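Long-range contacts in heterodimeric restriction endonuclease R.BspD6I small subunit (Bacillus sp., PDB 2P14), which probably cleaves DNA as the catalytic subunit of a heterodimeric type IIS restriction endonuclease, working in complex with a site-specific nickase subunit: residues N19-N24 with C74-G79; I162-S167 with L178-Y183. All blocks are in the same frame, centred on the assembly; numbering follows the deposited sequence.

Interaction 1: N19-N24 with C74-G79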
ATOM      1  N   ASN A  19      -0.773  -3.020  14.270  1.00 12.35           N
ATOM      2  CA  ASN A  19       0.564  -3.593  14.204  1.00 13.26           C
ATOM      3  C   ASN A  19       0.585  -4.847  13.329  1.00 12.99           C
ATOM      4  O   ASN A  19       1.510  -5.077  12.536  1.00 13.46           O
ATOM      5  CB  ASN A  19       1.070  -3.953  15.616  1.00 14.05           C
ATOM      6  CG  ASN A  19       1.450  -2.736  16.448  1.00 16.59           C
ATOM      7  OD1 ASN A  19       1.548  -1.613  15.960  1.00 17.69           O
ATOM      8  ND2 ASN A  19       1.680  -2.981  17.733  1.00 18.62           N
ATOM      9  N   TYR A  20      -0.445  -5.684  13.470  1.00 11.70           N
ATOM     10  CA  TYR A  20      -0.497  -6.924  12.681  1.00 11.75           C
ATOM     11  C   TYR A  20      -0.886  -6.677  11.219  1.00 11.44           C
ATOM     12  O   TYR A  20      -0.477  -7.423  10.345  1.00 12.63           O
ATOM     13  CB  TYR A  20      -1.417  -7.967  13.317  1.00 13.67           C
ATOM     14  CG  TYR A  20      -0.828  -8.596  14.556  1.00 14.75           C
ATOM     15  CD1 TYR A  20      -0.228  -9.855  14.516  1.00 15.01           C
ATOM     16  CD2 TYR A  20      -0.850  -7.901  15.774  1.00 16.87           C
ATOM     17  CE1 TYR A  20       0.334 -10.433  15.719  1.00 13.76           C
ATOM     18  CE2 TYR A  20      -0.295  -8.451  16.931  1.00 17.67           C
ATOM     19  CZ  TYR A  20       0.277  -9.701  16.889  1.00 16.00           C
ATOM     20  OH  TYR A  20       0.778 -10.204  18.095  1.00 20.20           O
ATOM     21  N   PHE A  21      -1.622  -5.605  10.972  1.00 12.02           N
ATOM     22  CA  PHE A  21      -2.021  -5.267   9.596  1.00 11.89           C
ATOM     23  C   PHE A  21      -0.806  -4.859   8.787  1.00 12.30           C
ATOM     24  O   PHE A  21      -0.582  -5.368   7.667  1.00 12.52           O
ATOM     25  CB  PHE A  21      -3.068  -4.149   9.655  1.00 12.12           C
ATOM     26  CG  PHE A  21      -3.753  -3.864   8.357  1.00 14.04           C
ATOM     27  CD1 PHE A  21      -4.381  -4.873   7.640  1.00 13.61           C
ATOM     28  CD2 PHE A  21      -3.788  -2.569   7.869  1.00 14.25           C
ATOM     29  CE1 PHE A  21      -5.046  -4.572   6.428  1.00 16.02           C
ATOM     30  CE2 PHE A  21      -4.425  -2.265   6.665  1.00 14.41           C
ATOM     31  CZ  PHE A  21      -5.074  -3.256   5.958  1.00 13.59           C
ATOM     32  N   GLU A  22       0.020  -3.963   9.330  1.00 11.57           N
ATOM     33  CA  GLU A  22       1.240  -3.539   8.604  1.00 12.44           C
ATOM     34  C   GLU A  22       2.205  -4.719   8.475  1.00 11.80           C
ATOM     35  O   GLU A  22       2.783  -4.965   7.402  1.00 12.00           O
ATOM     36  CB  GLU A  22       1.902  -2.305   9.253  1.00 12.87           C
ATOM     37  CG  GLU A  22       2.519  -2.513  10.627  1.00 15.04           C
ATOM     38  CD  GLU A  22       2.983  -1.200  11.270  1.00 14.90           C
ATOM     39  OE1 GLU A  22       2.981  -0.158  10.589  1.00 16.05           O
ATOM     40  OE2 GLU A  22       3.373  -1.245  12.466  1.00 18.40           O
ATOM     41  N   TRP A  23       2.324  -5.510   9.539  1.00 11.81           N
ATOM     42  CA  TRP A  23       3.188  -6.679   9.480  1.00 11.90           C
ATOM     43  C   TRP A  23       2.763  -7.694   8.423  1.00 12.51           C
ATOM     44  O   TRP A  23       3.611  -8.217   7.671  1.00 12.29           O
ATOM     45  CB  TRP A  23       3.224  -7.344  10.859  1.00 12.82           C
ATOM     46  CG  TRP A  23       3.936  -8.673  10.906  1.00 12.73           C
ATOM     47  CD1 TRP A  23       5.284  -8.889  10.868  1.00 15.76           C
ATOM     48  CD2 TRP A  23       3.324  -9.974  10.997  1.00 13.41           C
ATOM     49  NE1 TRP A  23       5.553 -10.244  10.963  1.00 15.74           N
ATOM     50  CE2 TRP A  23       4.374 -10.932  11.040  1.00 15.55           C
ATOM     51  CE3 TRP A  23       1.993 -10.417  11.097  1.00 15.67           C
ATOM     52  CZ2 TRP A  23       4.129 -12.311  11.156  1.00 16.81           C
ATOM     53  CZ3 TRP A  23       1.748 -11.775  11.189  1.00 16.12           C
ATOM     54  CH2 TRP A  23       2.814 -12.714  11.222  1.00 16.71           C
ATOM     55  N   ASN A  24       1.457  -7.926   8.307  1.00 11.62           N
ATOM     56  CA  ASN A  24       0.992  -8.921   7.369  1.00 12.14           C
ATOM     57  C   ASN A  24       1.249  -8.454   5.932  1.00 11.37           C
ATOM     58  O   ASN A  24       1.585  -9.272   5.038  1.00 12.13           O
ATOM     59  CB  ASN A  24      -0.479  -9.224   7.555  1.00 13.19           C
ATOM     60  CG  ASN A  24      -0.828 -10.583   6.999  1.00 14.32           C
ATOM     61  OD1 ASN A  24      -0.118 -11.568   7.273  1.00 13.01           O
ATOM     62  ND2 ASN A  24      -1.893 -10.659   6.205  1.00 13.64           N
ATOM     63  N   CYS A  74      -0.340   1.498   5.571  1.00 12.62           N
ATOM     64  CA  CYS A  74      -1.416   0.604   5.950  1.00 13.44           C
ATOM     65  C   CYS A  74      -2.262   1.303   7.011  1.00 13.71           C
ATOM     66  O   CYS A  74      -1.720   1.870   7.969  1.00 15.17           O
ATOM     67  CB  CYS A  74      -0.828  -0.662   6.593  1.00 13.68           C
ATOM     68  SG  CYS A  74       0.151  -1.604   5.372  1.00 15.08           S
ATOM     69  N   SER A  75      -3.580   1.260   6.842  1.00 13.16           N
ATOM     70  CA  SER A  75      -4.454   1.806   7.880  1.00 13.86           C
ATOM     71  C   SER A  75      -5.777   1.064   7.956  1.00 13.61           C
ATOM     72  O   SER A  75      -6.409   0.818   6.935  1.00 13.62           O
ATOM     73  CB  SER A  75      -4.765   3.277   7.604  1.00 14.65           C
ATOM     74  OG  SER A  75      -5.520   3.792   8.703  1.00 17.42           O
ATOM     75  N   LEU A  76      -6.197   0.765   9.185  1.00 14.33           N
ATOM     76  CA  LEU A  76      -7.501   0.175   9.446  1.00 14.48           C
ATOM     77  C   LEU A  76      -8.592   1.240   9.658  1.00 15.18           C
ATOM     78  O   LEU A  76      -9.785   0.910   9.808  1.00 16.79           O
ATOM     79  CB  LEU A  76      -7.437  -0.763  10.650  1.00 13.85           C
ATOM     80  CG  LEU A  76      -6.594  -2.024  10.454  1.00 13.49           C
ATOM     81  CD1 LEU A  76      -6.465  -2.809  11.768  1.00 15.18           C
ATOM     82  CD2 LEU A  76      -7.170  -2.912   9.354  1.00 14.82           C
ATOM     83  N   THR A  77      -8.178   2.507   9.613  1.00 15.22           N
ATOM     84  CA  THR A  77      -9.120   3.634   9.766  1.00 17.98           C
ATOM     85  C   THR A  77     -10.015   3.785   8.545  1.00 18.30           C
ATOM     86  O   THR A  77      -9.541   3.718   7.390  1.00 18.54           O
ATOM     87  CB  THR A  77      -8.334   4.925  10.011  1.00 17.77           C
ATOM     88  OG1 THR A  77      -7.506   4.720  11.154  1.00 20.81           O
ATOM     89  CG2 THR A  77      -9.256   6.123  10.297  1.00 19.64           C
ATOM     90  N   ILE A  78     -11.307   3.995   8.808  1.00 19.00           N
ATOM     91  CA  ILE A  78     -12.265   4.183   7.722  1.00 20.27           C
ATOM     92  C   ILE A  78     -13.013   5.509   7.859  1.00 19.81           C
ATOM     93  O   ILE A  78     -12.997   6.133   8.913  1.00 21.05           O
ATOM     94  CB  ILE A  78     -13.286   3.010   7.628  1.00 20.60           C
ATOM     95  CG1 ILE A  78     -14.156   2.921   8.903  1.00 21.35           C
ATOM     96  CG2 ILE A  78     -12.561   1.689   7.266  1.00 20.21           C
ATOM     97  CD1 ILE A  78     -15.428   2.084   8.720  1.00 21.68           C
ATOM     98  N   GLY A  79     -13.666   5.920   6.783  1.00 19.87           N
ATOM     99  CA  GLY A  79     -14.464   7.148   6.798  1.00 19.37           C
ATOM    100  C   GLY A  79     -13.607   8.407   6.758  1.00 19.66           C
ATOM    101  O   GLY A  79     -12.443   8.364   6.344  1.00 18.22           O
TER
HETATM  102  O   HOH W   1       0.417   1.014  10.005  1.00 16.84           O
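Apolar contact dominates, centred on the ring of Phe-21 against Leu-76. The methyl CD2 of Leu-76 stands 3.6 Å from the Phe-21 ring centroid and only 8° off its normal, a CH-pi contact over one face. CG lies anti to the backbone N in Phe-21 (chi1 -169°), which turns the ring away from the helix toward the end of strand 69-75 and the loop that follows. There Phe-21 CD2 meets Cys-74 CB at 3.7 Å, while Ser-75 N lies near the ring plane, 3.6 Å from CE2. Cys-74 SG makes an oblique sulfur-aromatic contact, 5.3 Å from the Phe-21 centroid, and rests 3.9 Å from Glu-22 CA. These contacts seat helix 17-32 against the last residues of strand 69-75, the middle strand of the mixed sheet, and the loop after it, in a nuclease whose sequence family belongs to the PD-(D/E)XK clan. A serine at Phe-21 would probably leave the Leu-76 methyl without its aromatic face and open a gap beside Cys-74. Among the polar links, Ser-75 OG accepts from Thr-77 N at 3.1 Å, an ST turn, and is also hydrogen-bonded to Glu-86. A water lies between Glu-22 OE1 and Cys-74 O, its bonding unsettled.

Interaction 2: I162-S167 with L178-Y183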
ATOM      1  N   ILE A 162       0.700   1.911 -12.366  1.00 13.26           N
ATOM      2  CA  ILE A 162       0.524   3.094 -13.237  1.00 13.12           C
ATOM      3  C   ILE A 162      -0.878   3.065 -13.871  1.00 13.28           C
ATOM      4  O   ILE A 162      -1.551   4.099 -13.920  1.00 13.97           O
ATOM      5  CB  ILE A 162       1.636   3.178 -14.299  1.00 13.42           C
ATOM      6  CG1 ILE A 162       2.971   3.466 -13.588  1.00 13.91           C
ATOM      7  CG2 ILE A 162       1.285   4.225 -15.385  1.00 13.82           C
ATOM      8  CD1 ILE A 162       4.190   3.353 -14.507  1.00 16.54           C
ATOM      9  N   LYS A 163      -1.311   1.889 -14.320  1.00 13.26           N
ATOM     10  CA  LYS A 163      -2.665   1.742 -14.842  1.00 14.51           C
ATOM     11  C   LYS A 163      -3.707   2.160 -13.791  1.00 14.14           C
ATOM     12  O   LYS A 163      -4.619   2.930 -14.093  1.00 14.76           O
ATOM     13  CB  LYS A 163      -2.913   0.301 -15.277  1.00 14.78           C
ATOM     14  CG  LYS A 163      -4.270   0.040 -15.887  1.00 19.47           C
ATOM     15  CD  LYS A 163      -4.411  -1.458 -16.179  1.00 23.65           C
ATOM     16  CE  LYS A 163      -4.104  -2.325 -14.950  1.00 28.31           C
ATOM     17  NZ  LYS A 163      -4.278  -3.780 -15.248  1.00 31.56           N
ATOM     18  N   LEU A 164      -3.563   1.650 -12.563  1.00 13.43           N
ATOM     19  CA  LEU A 164      -4.535   1.894 -11.502  1.00 13.67           C
ATOM     20  C   LEU A 164      -4.520   3.341 -11.003  1.00 12.97           C
ATOM     21  O   LEU A 164      -5.552   3.852 -10.564  1.00 13.41           O
ATOM     22  CB  LEU A 164      -4.260   0.971 -10.324  1.00 12.99           C
ATOM     23  CG  LEU A 164      -4.473  -0.496 -10.631  1.00 12.51           C
ATOM     24  CD1 LEU A 164      -4.047  -1.332  -9.396  1.00 14.33           C
ATOM     25  CD2 LEU A 164      -5.920  -0.819 -11.036  1.00 13.87           C
ATOM     26  N   LEU A 165      -3.355   3.981 -11.134  1.00 13.00           N
ATOM     27  CA  LEU A 165      -3.180   5.388 -10.768  1.00 13.73           C
ATOM     28  C   LEU A 165      -4.139   6.323 -11.500  1.00 14.26           C
ATOM     29  O   LEU A 165      -4.578   7.333 -10.924  1.00 13.67           O
ATOM     30  CB  LEU A 165      -1.726   5.826 -11.004  1.00 13.94           C
ATOM     31  CG  LEU A 165      -1.366   7.283 -10.678  1.00 13.88           C
ATOM     32  CD1 LEU A 165      -1.511   7.622  -9.167  1.00 12.53           C
ATOM     33  CD2 LEU A 165       0.065   7.570 -11.177  1.00 14.30           C
ATOM     34  N   ARG A 166      -4.461   5.984 -12.753  1.00 13.75           N
ATOM     35  CA  ARG A 166      -5.291   6.859 -13.575  1.00 14.35           C
ATOM     36  C   ARG A 166      -4.864   8.337 -13.504  1.00 14.77           C
ATOM     37  O   ARG A 166      -5.654   9.222 -13.122  1.00 14.73           O
ATOM     38  CB  ARG A 166      -6.770   6.712 -13.196  1.00 13.47           C
ATOM     39  CG  ARG A 166      -7.390   5.328 -13.548  1.00 15.10           C
ATOM     40  CD  ARG A 166      -7.348   5.022 -15.050  1.00 15.07           C
ATOM     41  NE  ARG A 166      -8.045   6.044 -15.842  1.00 16.42           N
ATOM     42  CZ  ARG A 166      -9.360   6.063 -16.102  1.00 16.58           C
ATOM     43  NH1 ARG A 166     -10.171   5.138 -15.625  1.00 17.62           N
ATOM     44  NH2 ARG A 166      -9.880   7.055 -16.821  1.00 20.27           N
ATOM     45  N   SER A 167      -3.651   8.598 -13.965  1.00 15.20           N
ATOM     46  CA  SER A 167      -3.121   9.960 -13.961  1.00 16.52           C
ATOM     47  C   SER A 167      -3.901  10.925 -14.865  1.00 16.78           C
ATOM     48  O   SER A 167      -3.711  12.144 -14.776  1.00 17.54           O
ATOM     49  CB  SER A 167      -1.624   9.956 -14.286  1.00 17.71           C
ATOM     50  OG  SER A 167      -1.400   9.693 -15.654  1.00 21.21           O
ATOM     51  N   LEU A 178     -12.060   5.440  -8.189  1.00 12.97           N
ATOM     52  CA  LEU A 178     -12.233   4.287  -7.324  1.00 12.71           C
ATOM     53  C   LEU A 178     -13.065   3.183  -8.013  1.00 12.59           C
ATOM     54  O   LEU A 178     -12.822   1.979  -7.818  1.00 13.76           O
ATOM     55  CB  LEU A 178     -12.846   4.674  -5.983  1.00 13.26           C
ATOM     56  CG  LEU A 178     -12.043   5.601  -5.061  1.00 14.32           C
ATOM     57  CD1 LEU A 178     -12.796   5.779  -3.707  1.00 13.31           C
ATOM     58  CD2 LEU A 178     -10.569   5.117  -4.857  1.00 15.84           C
ATOM     59  N   THR A 179     -14.047   3.587  -8.816  1.00 13.72           N
ATOM     60  CA  THR A 179     -14.797   2.624  -9.632  1.00 14.09           C
ATOM     61  C   THR A 179     -13.891   1.851 -10.584  1.00 13.19           C
ATOM     62  O   THR A 179     -13.993   0.638 -10.702  1.00 13.52           O
ATOM     63  CB  THR A 179     -15.919   3.323 -10.417  1.00 15.03           C
ATOM     64  OG1 THR A 179     -16.804   3.965  -9.470  1.00 16.06           O
ATOM     65  CG2 THR A 179     -16.710   2.304 -11.281  1.00 15.98           C
ATOM     66  N   PHE A 180     -12.947   2.555 -11.188  1.00 11.90           N
ATOM     67  CA  PHE A 180     -12.043   1.897 -12.120  1.00 12.77           C
ATOM     68  C   PHE A 180     -11.197   0.842 -11.421  1.00 11.99           C
ATOM     69  O   PHE A 180     -10.962  -0.251 -11.945  1.00 12.78           O
ATOM     70  CB  PHE A 180     -11.142   2.927 -12.803  1.00 12.99           C
ATOM     71  CG  PHE A 180     -10.119   2.314 -13.689  1.00 13.75           C
ATOM     72  CD1 PHE A 180     -10.448   1.975 -15.002  1.00 14.94           C
ATOM     73  CD2 PHE A 180      -8.813   2.063 -13.224  1.00 13.77           C
ATOM     74  CE1 PHE A 180      -9.516   1.374 -15.824  1.00 16.61           C
ATOM     75  CE2 PHE A 180      -7.873   1.485 -14.054  1.00 15.45           C
ATOM     76  CZ  PHE A 180      -8.220   1.143 -15.359  1.00 15.48           C
ATOM     77  N   ILE A 181     -10.698   1.180 -10.236  1.00 12.73           N
ATOM     78  CA  ILE A 181      -9.857   0.230  -9.506  1.00 13.37           C
ATOM     79  C   ILE A 181     -10.628  -1.026  -9.148  1.00 14.23           C
ATOM     80  O   ILE A 181     -10.169  -2.160  -9.405  1.00 15.00           O
ATOM     81  CB  ILE A 181      -9.262   0.914  -8.268  1.00 12.31           C
ATOM     82  CG1 ILE A 181      -8.329   2.035  -8.697  1.00 13.61           C
ATOM     83  CG2 ILE A 181      -8.489  -0.098  -7.412  1.00 14.16           C
ATOM     84  CD1 ILE A 181      -7.778   2.883  -7.527  1.00 14.27           C
ATOM     85  N   GLU A 182     -11.818  -0.818  -8.605  1.00 15.06           N
ATOM     86  CA  GLU A 182     -12.686  -1.924  -8.247  1.00 16.24           C
ATOM     87  C   GLU A 182     -12.972  -2.776  -9.470  1.00 16.57           C
ATOM     88  O   GLU A 182     -12.804  -3.989  -9.407  1.00 17.65           O
ATOM     89  CB  GLU A 182     -13.965  -1.416  -7.585  1.00 16.88           C
ATOM     90  CG  GLU A 182     -14.941  -2.524  -7.210  1.00 21.45           C
ATOM     91  CD  GLU A 182     -14.453  -3.474  -6.110  1.00 27.65           C
ATOM     92  OE1 GLU A 182     -13.483  -3.172  -5.379  1.00 26.70           O
ATOM     93  OE2 GLU A 182     -15.060  -4.559  -5.971  1.00 30.58           O
ATOM     94  N   TYR A 183     -13.350  -2.137 -10.578  1.00 16.31           N
ATOM     95  CA  TYR A 183     -13.739  -2.863 -11.794  1.00 17.63           C
ATOM     96  C   TYR A 183     -12.595  -3.721 -12.306  1.00 20.03           C
ATOM     97  O   TYR A 183     -12.796  -4.876 -12.691  1.00 20.30           O
ATOM     98  CB  TYR A 183     -14.152  -1.860 -12.857  1.00 16.26           C
ATOM     99  CG  TYR A 183     -14.689  -2.510 -14.128  1.00 13.85           C
ATOM    100  CD1 TYR A 183     -16.017  -2.908 -14.194  1.00 14.14           C
ATOM    101  CD2 TYR A 183     -13.889  -2.688 -15.248  1.00 15.05           C
ATOM    102  CE1 TYR A 183     -16.528  -3.507 -15.320  1.00 15.29           C
ATOM    103  CE2 TYR A 183     -14.389  -3.289 -16.391  1.00 16.00           C
ATOM    104  CZ  TYR A 183     -15.713  -3.683 -16.418  1.00 15.89           C
ATOM    105  OH  TYR A 183     -16.258  -4.268 -17.536  1.00 15.45           O
TER
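Lys-163 meets Phe-180 through both backbone and side chain: its carbonyl O lies 3.6 Å from Phe-180 CE2 in an oblique approach, and its CG comes within 4.1 Å of CZ, the two side chains crossing at about a right angle. Next, Leu-164 is placed at the rim of the same ring, its CA near the ring plane and its CD2 4.3 Å from Phe-180 CE2. The carbonyl O of Leu-164 sits 3.8 Å from Ile-181 CG1, and it also accepts a hydrogen bond from Trp-177 NE1 of the partner helix. Arg-166 follows just after helix 154-165 ends, with positive phi. The bend at chi2 (-61°) lays CD over the face of Phe-180, 3.8 Å from the centroid and 15° off the normal, a CH-pi contact. A second bend, at chi3, carries the guanidinium on to the same ring in a cation-pi contact, CZ 4.6 Å from the centroid. Its plane stands 79° from the ring, so the group presents an edge rather than stacking flat, and NH1 is the atom that dips closest, 3.2 Å from Phe-180 CD1. The other terminal nitrogen, NH2, forms a salt bridge with Asp-168 and a long, weak ion pair with Glu-176. Helices 154-165 and 174-184 are thus joined as a helical pair close to the sheet edge, where Leu-164 touches Ile-131, and Ile-181 touches Leu-133, of strand 130-134, and Leu-178 reaches helix 115-121.

In the fold
Both segments of interaction 1 precede those of interaction 2, so the two come in series along the chain. Their centres are 21 Å apart and their nearest atoms about 10 Å. The five-stranded mixed sheet relates them: 74-79 begins on the central strand 69-75, whereas the helices of interaction 2 have side chains on the outermost strand 130-134, with strand 104-110 lying between. Interaction 1 therefore joins helix 17-32, the second helix of the chain, to the middle of the sheet, while interaction 2 pairs the last two helices beside its margin. Helices from both ends of the chain are thereby brought to one sheet, consistent with a single compact alpha/beta unit.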